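Local coordinates for protein succinylglutamate desuccinylase (Chromobacterium violaceum, PDB 1YW4) that probably hydrolyses N-succinyl-L-glutamate to succinate and L-glutamate, the last step of arginine breakdown by the AST pathway, using one zinc ion per subunit, at residues 125-128 with 129-133; 198-201 with 202-206. All blocks are in the same frame, centred on the assembly; numbering follows the deposited sequence.

Contact 1: residues 125-128 with 129-133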
ATOM      1  N   ALA A 125      14.522 -24.378  20.143  1.00 11.03           N
ATOM      2  CA  ALA A 125      13.991 -23.813  18.917  1.00 10.82           C
ATOM      3  C   ALA A 125      14.369 -24.693  17.714  1.00 13.22           C
ATOM      4  O   ALA A 125      13.530 -24.963  16.847  1.00 10.54           O
ATOM      5  CB  ALA A 125      14.532 -22.382  18.718  1.00 12.35           C
ATOM      6  N   ALA A 126      15.631 -25.130  17.652  1.00 12.55           N
ATOM      7  CA  ALA A 126      16.093 -25.973  16.544  1.00 12.85           C
ATOM      8  C   ALA A 126      15.363 -27.314  16.522  1.00 11.50           C
ATOM      9  O   ALA A 126      15.032 -27.842  15.460  1.00 10.53           O
ATOM     10  CB  ALA A 126      17.614 -26.203  16.641  1.00 13.35           C
ATOM     11  N   GLU A 127      15.100 -27.851  17.707  1.00 12.78           N
ATOM     12  CA  GLU A 127      14.386 -29.117  17.818  1.00 13.72           C
ATOM     13  C   GLU A 127      12.956 -28.955  17.290  1.00 13.09           C
ATOM     14  O   GLU A 127      12.448 -29.813  16.563  1.00 11.20           O
ATOM     15  CB  GLU A 127      14.370 -29.572  19.278  1.00 15.02           C
ATOM     16  CG  GLU A 127      13.533 -30.814  19.542  1.00 17.99           C
ATOM     17  CD  GLU A 127      13.594 -31.247  20.987  1.00 17.28           C
ATOM     18  OE1 GLU A 127      13.084 -30.520  21.861  1.00 20.09           O
ATOM     19  OE2 GLU A 127      14.156 -32.319  21.258  1.00 20.82           O
ATOM     20  N   LEU A 128      12.315 -27.847  17.650  1.00 13.48           N
ATOM     21  CA  LEU A 128      10.946 -27.580  17.217  1.00 12.32           C
ATOM     22  C   LEU A 128      10.863 -27.376  15.702  1.00 12.32           C
ATOM     23  O   LEU A 128       9.876 -27.775  15.067  1.00 13.94           O
ATOM     24  CB  LEU A 128      10.390 -26.357  17.958  1.00 10.84           C
ATOM     25  CG  LEU A 128      10.247 -26.482  19.487  1.00 10.76           C
ATOM     26  CD1 LEU A 128       9.736 -25.157  20.041  1.00 12.94           C
ATOM     27  CD2 LEU A 128       9.294 -27.624  19.866  1.00 11.24           C
ATOM     28  N   GLU A 129      11.881 -26.735  15.128  1.00 12.29           N
ATOM     29  CA  GLU A 129      11.930 -26.512  13.679  1.00 11.85           C
ATOM     30  C   GLU A 129      11.984 -27.870  12.988  1.00  9.61           C
ATOM     31  O   GLU A 129      11.209 -28.167  12.081  1.00 11.42           O
ATOM     32  CB  GLU A 129      13.190 -25.719  13.277  1.00 12.20           C
ATOM     33  CG  GLU A 129      13.267 -24.285  13.795  1.00 14.45           C
ATOM     34  CD  GLU A 129      14.354 -23.468  13.110  1.00 18.62           C
ATOM     35  OE1 GLU A 129      15.319 -24.072  12.596  1.00 17.26           O
ATOM     36  OE2 GLU A 129      14.254 -22.222  13.090  1.00 17.82           O
ATOM     37  N   THR A 130      12.908 -28.704  13.438  1.00 11.19           N
ATOM     38  CA  THR A 130      13.081 -30.032  12.856  1.00 12.16           C
ATOM     39  C   THR A 130      11.801 -30.868  12.945  1.00 11.32           C
ATOM     40  O   THR A 130      11.370 -31.449  11.953  1.00 11.56           O
ATOM     41  CB  THR A 130      14.239 -30.763  13.551  1.00 11.31           C
ATOM     42  OG1 THR A 130      15.439 -29.991  13.396  1.00 15.80           O
ATOM     43  CG2 THR A 130      14.444 -32.142  12.955  1.00 14.18           C
ATOM     44  N   LEU A 131      11.204 -30.933  14.135  1.00 12.42           N
ATOM     45  CA  LEU A 131       9.969 -31.682  14.325  1.00 12.43           C
ATOM     46  C   LEU A 131       8.868 -31.175  13.392  1.00 12.86           C
ATOM     47  O   LEU A 131       8.181 -31.966  12.758  1.00 13.80           O
ATOM     48  CB  LEU A 131       9.512 -31.589  15.784  1.00 14.77           C
ATOM     49  CG  LEU A 131      10.136 -32.584  16.777  1.00 18.34           C
ATOM     50  CD1 LEU A 131      11.644 -32.593  16.635  1.00 22.36           C
ATOM     51  CD2 LEU A 131       9.739 -32.211  18.217  1.00 16.90           C
ATOM     52  N   ALA A 132       8.706 -29.858  13.304  1.00 13.42           N
ATOM     53  CA  ALA A 132       7.700 -29.273  12.432  1.00 12.13           C
ATOM     54  C   ALA A 132       8.007 -29.628  10.990  1.00 13.12           C
ATOM     55  O   ALA A 132       7.106 -29.990  10.239  1.00 11.88           O
ATOM     56  CB  ALA A 132       7.661 -27.748  12.599  1.00 13.66           C
ATOM     57  N   ALA A 133       9.276 -29.535  10.597  1.00 14.00           N
ATOM     58  CA  ALA A 133       9.650 -29.865   9.225  1.00 15.47           C
ATOM     59  C   ALA A 133       9.302 -31.318   8.889  1.00 15.82           C
ATOM     60  O   ALA A 133       8.735 -31.591   7.834  1.00 15.63           O
ATOM     61  CB  ALA A 133      11.142 -29.623   9.003  1.00 15.86           C
TER

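Contact 2: residues 198-201 with 202-206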
ATOM      1  N   PHE A 198       8.331 -18.388  14.572  1.00 11.48           N
ATOM      2  CA  PHE A 198       7.983 -19.755  14.260  1.00 10.72           C
ATOM      3  C   PHE A 198       7.063 -19.809  13.038  1.00 10.91           C
ATOM      4  O   PHE A 198       7.233 -20.664  12.170  1.00 12.01           O
ATOM      5  CB  PHE A 198       7.316 -20.406  15.478  1.00  8.87           C
ATOM      6  CG  PHE A 198       7.307 -21.913  15.439  1.00 10.38           C
ATOM      7  CD1 PHE A 198       8.150 -22.610  14.572  1.00 11.50           C
ATOM      8  CD2 PHE A 198       6.456 -22.638  16.275  1.00 11.01           C
ATOM      9  CE1 PHE A 198       8.148 -24.009  14.534  1.00  9.02           C
ATOM     10  CE2 PHE A 198       6.448 -24.034  16.246  1.00 14.54           C
ATOM     11  CZ  PHE A 198       7.296 -24.721  15.368  1.00 10.40           C
ATOM     12  N   SER A 199       6.100 -18.890  12.956  1.00 11.33           N
ATOM     13  CA  SER A 199       5.177 -18.891  11.822  1.00 11.15           C
ATOM     14  C   SER A 199       5.883 -18.577  10.495  1.00 12.00           C
ATOM     15  O   SER A 199       5.450 -19.026   9.432  1.00 10.47           O
ATOM     16  CB  SER A 199       4.013 -17.912  12.050  1.00 10.16           C
ATOM     17  OG  SER A 199       4.447 -16.571  12.060  1.00 14.14           O
ATOM     18  N   TYR A 200       6.957 -17.798  10.542  1.00 13.00           N
ATOM     19  CA  TYR A 200       7.687 -17.503   9.318  1.00 16.00           C
ATOM     20  C   TYR A 200       8.410 -18.786   8.895  1.00 15.07           C
ATOM     21  O   TYR A 200       8.355 -19.184   7.731  1.00 15.19           O
ATOM     22  CB  TYR A 200       8.719 -16.395   9.540  1.00 17.66           C
ATOM     23  CG  TYR A 200       9.552 -16.145   8.306  1.00 19.56           C
ATOM     24  CD1 TYR A 200       8.977 -15.606   7.161  1.00 21.43           C
ATOM     25  CD2 TYR A 200      10.896 -16.511   8.260  1.00 21.88           C
ATOM     26  CE1 TYR A 200       9.711 -15.443   6.000  1.00 22.81           C
ATOM     27  CE2 TYR A 200      11.644 -16.353   7.107  1.00 22.40           C
ATOM     28  CZ  TYR A 200      11.043 -15.819   5.979  1.00 24.46           C
ATOM     29  OH  TYR A 200      11.763 -15.660   4.824  1.00 24.74           O
ATOM     30  N   PHE A 201       9.079 -19.430   9.853  1.00 16.12           N
ATOM     31  CA  PHE A 201       9.813 -20.665   9.578  1.00 15.41           C
ATOM     32  C   PHE A 201       8.948 -21.716   8.893  1.00 14.49           C
ATOM     33  O   PHE A 201       9.336 -22.266   7.860  1.00 15.44           O
ATOM     34  CB  PHE A 201      10.391 -21.271  10.867  1.00 14.89           C
ATOM     35  CG  PHE A 201      10.995 -22.639  10.666  1.00 17.73           C
ATOM     36  CD1 PHE A 201      12.220 -22.788  10.009  1.00 16.26           C
ATOM     37  CD2 PHE A 201      10.298 -23.785  11.048  1.00 14.65           C
ATOM     38  CE1 PHE A 201      12.737 -24.056   9.729  1.00 18.35           C
ATOM     39  CE2 PHE A 201      10.806 -25.059  10.773  1.00 16.30           C
ATOM     40  CZ  PHE A 201      12.026 -25.195  10.111  1.00 17.37           C
ATOM     41  N   THR A 202       7.774 -22.002   9.454  1.00 13.75           N
ATOM     42  CA  THR A 202       6.914 -23.023   8.852  1.00 12.60           C
ATOM     43  C   THR A 202       6.363 -22.581   7.499  1.00 13.75           C
ATOM     44  O   THR A 202       6.294 -23.372   6.553  1.00 12.74           O
ATOM     45  CB  THR A 202       5.751 -23.432   9.798  1.00 11.73           C
ATOM     46  OG1 THR A 202       5.003 -22.276  10.184  1.00 14.32           O
ATOM     47  CG2 THR A 202       6.304 -24.118  11.046  1.00 12.31           C
ATOM     48  N   SER A 203       5.993 -21.312   7.396  1.00 14.34           N
ATOM     49  CA  SER A 203       5.471 -20.802   6.133  1.00 17.36           C
ATOM     50  C   SER A 203       6.515 -20.885   5.014  1.00 17.83           C
ATOM     51  O   SER A 203       6.205 -21.309   3.905  1.00 17.54           O
ATOM     52  CB  SER A 203       5.017 -19.350   6.293  1.00 18.17           C
ATOM     53  OG  SER A 203       4.636 -18.801   5.048  1.00 20.43           O
ATOM     54  N   GLN A 204       7.750 -20.493   5.314  1.00 19.62           N
ATOM     55  CA  GLN A 204       8.806 -20.494   4.314  1.00 22.04           C
ATOM     56  C   GLN A 204       9.525 -21.832   4.121  1.00 21.84           C
ATOM     57  O   GLN A 204       9.622 -22.337   3.002  1.00 21.08           O
ATOM     58  CB  GLN A 204       9.837 -19.418   4.657  1.00 25.45           C
ATOM     59  CG  GLN A 204      10.738 -19.016   3.496  1.00 30.68           C
ATOM     60  CD  GLN A 204       9.951 -18.588   2.265  1.00 33.60           C
ATOM     61  OE1 GLN A 204       9.001 -17.808   2.362  1.00 36.83           O
ATOM     62  NE2 GLN A 204      10.349 -19.091   1.101  1.00 35.63           N
ATOM     63  N   TYR A 205      10.031 -22.395   5.211  1.00 21.88           N
ATOM     64  CA  TYR A 205      10.762 -23.652   5.160  1.00 21.35           C
ATOM     65  C   TYR A 205       9.864 -24.847   4.887  1.00 22.46           C
ATOM     66  O   TYR A 205      10.219 -25.723   4.104  1.00 24.99           O
ATOM     67  CB  TYR A 205      11.512 -23.865   6.472  1.00 20.67           C
ATOM     68  CG  TYR A 205      12.554 -24.957   6.428  1.00 20.76           C
ATOM     69  CD1 TYR A 205      12.242 -26.274   6.775  1.00 22.23           C
ATOM     70  CD2 TYR A 205      13.866 -24.666   6.061  1.00 23.85           C
ATOM     71  CE1 TYR A 205      13.224 -27.274   6.762  1.00 23.73           C
ATOM     72  CE2 TYR A 205      14.850 -25.650   6.042  1.00 23.44           C
ATOM     73  CZ  TYR A 205      14.524 -26.948   6.395  1.00 24.11           C
ATOM     74  OH  TYR A 205      15.513 -27.908   6.411  1.00 27.15           O
ATOM     75  N   CYS A 206       8.699 -24.884   5.521  1.00 21.77           N
ATOM     76  CA  CYS A 206       7.784 -26.000   5.340  1.00 22.92           C
ATOM     77  C   CYS A 206       6.694 -25.622   4.356  1.00 24.71           C
ATOM     78  O   CYS A 206       5.810 -26.424   4.060  1.00 25.11           O
ATOM     79  CB  CYS A 206       7.155 -26.383   6.679  1.00 21.75           C
ATOM     80  SG  CYS A 206       8.349 -26.662   8.000  1.00 20.18           S
TER

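Contact 1: residues 125-128 with 129-133
Glu129 meets the peptide carbonyl of Ala125 with both its backbone and its side chain. Its amide N donates to Ala125 O over 3.0 Å, tilted 20° from the carbonyl plane, and its CG lies close to the same oxygen, Glu129 CG to Ala125 O being 3.1 Å. With CG beside its own N (chi1 -65°) and the chain extended beyond, the flat carboxylate is carried clear of the oxygen, and OE2 is hydrogen-bonded to the N-H of Gly111. One residue on, the carbonyl of Ala126 takes the amide of Thr130, N to O 3.1 Å and nearly straight at the hydrogen (168°). Thr130 OG1 stands 3.0 Å from Ala126 O as well, but its single proton has another acceptor within reach, so this second bond is unsettled. The amide-to-carbonyl bonds are the i to i+4 links of an alpha-helix, here the middle of helix 120-137 in the zinc-exopeptidase-like catalytic domain. Glu127 and Leu131, one turn apart, run side by side in the same direction, Glu127 CG to Leu131 CD1 3.9 Å, while the OE1 of Glu127 is salt-bridged to Arg124. Leu128 and Leu131 both touch Met87 of strand 83-88 and Cys36 of strand 36-39. Leu128 O accepts the amide of Ala132, N to O 3.0 Å, and the methyl of Ala132 comes within 3.3 Å of that oxygen.

Contact 2: residues 198-201 with 202-206
The rings of Phe201 and Tyr205 lie side by side one helical turn apart, their planes at 19° and their centroids 4.9 Å apart, nearly parallel but displaced, with little of one ring above the other. What covers the Phe201 face is instead the CB of Tyr205, in a CH-pi contact 3.9 Å from the ring centroid; in return Phe201 CE1 sits over a face of the Tyr205 ring, 3.4 Å from Tyr205 CG. In both residues CG lies opposite the backbone N (chi1 172° in Phe201), which sends the two rings out in the same direction. Cys206 brings its sulfur obliquely to the Phe201 ring, SG to CE2 4.0 Å. On another side of the helix, Gln204 CB stands 4.0 Å above the plane of the Tyr200 ring, offset toward its rim, a second CH-pi contact. Phe198 CE1 also touches Thr202 CG2 at 3.9 Å.

The backbone beneath sets this spacing: Gln204 N reaches Tyr200 O at 2.8 Å, and Tyr205 N reaches Phe201 O at 2.7 Å, the latter bent to 142° at the hydrogen. Farther out, His167 holds the hydroxyl of Tyr200, Thr212 is hydrogen-bonded to Ser199 OG, and Phe198 is stacked on Phe109 and edge-to-face with His145. The helix belongs to the catalytic domain and packs on helix 120-137 through Phe198 against Ala132, and on strands 209-215 and 143-151 through Thr202 against Ala210 and His145.

The ring contacts within the turn are apolar, so Phe201 and Tyr205 are probably oriented by shape and CH-pi contact, whereas polar bonds to neighbouring elements fix Tyr200 and Ser199.

How the contacts relate
Contacts 1 and 2 each lie on one helix of the catalytic domain, contact 2 running on to Cys206; the two helices touch, and the centres of the two contacts are about 10 Å apart. Contact 2 is the more buried, seven of its nine touching residues being enclosed against four of eight in contact 1, and its Phe198 side chain comes to about 6 Å from that of the zinc ligand His149. Between them Phe201 CE2 lies 3.4 Å from Glu129 O, and Cys206 SG is 3.7 Å from Ala133 CA, so the aromatic face of 198-206 packs on the backbone and small alanines of 125-133. Contact 1 is mostly backbone bonding with a small aliphatic touch, its carboxylates turned to partners outside; contact 2 adds rings and a sulfur.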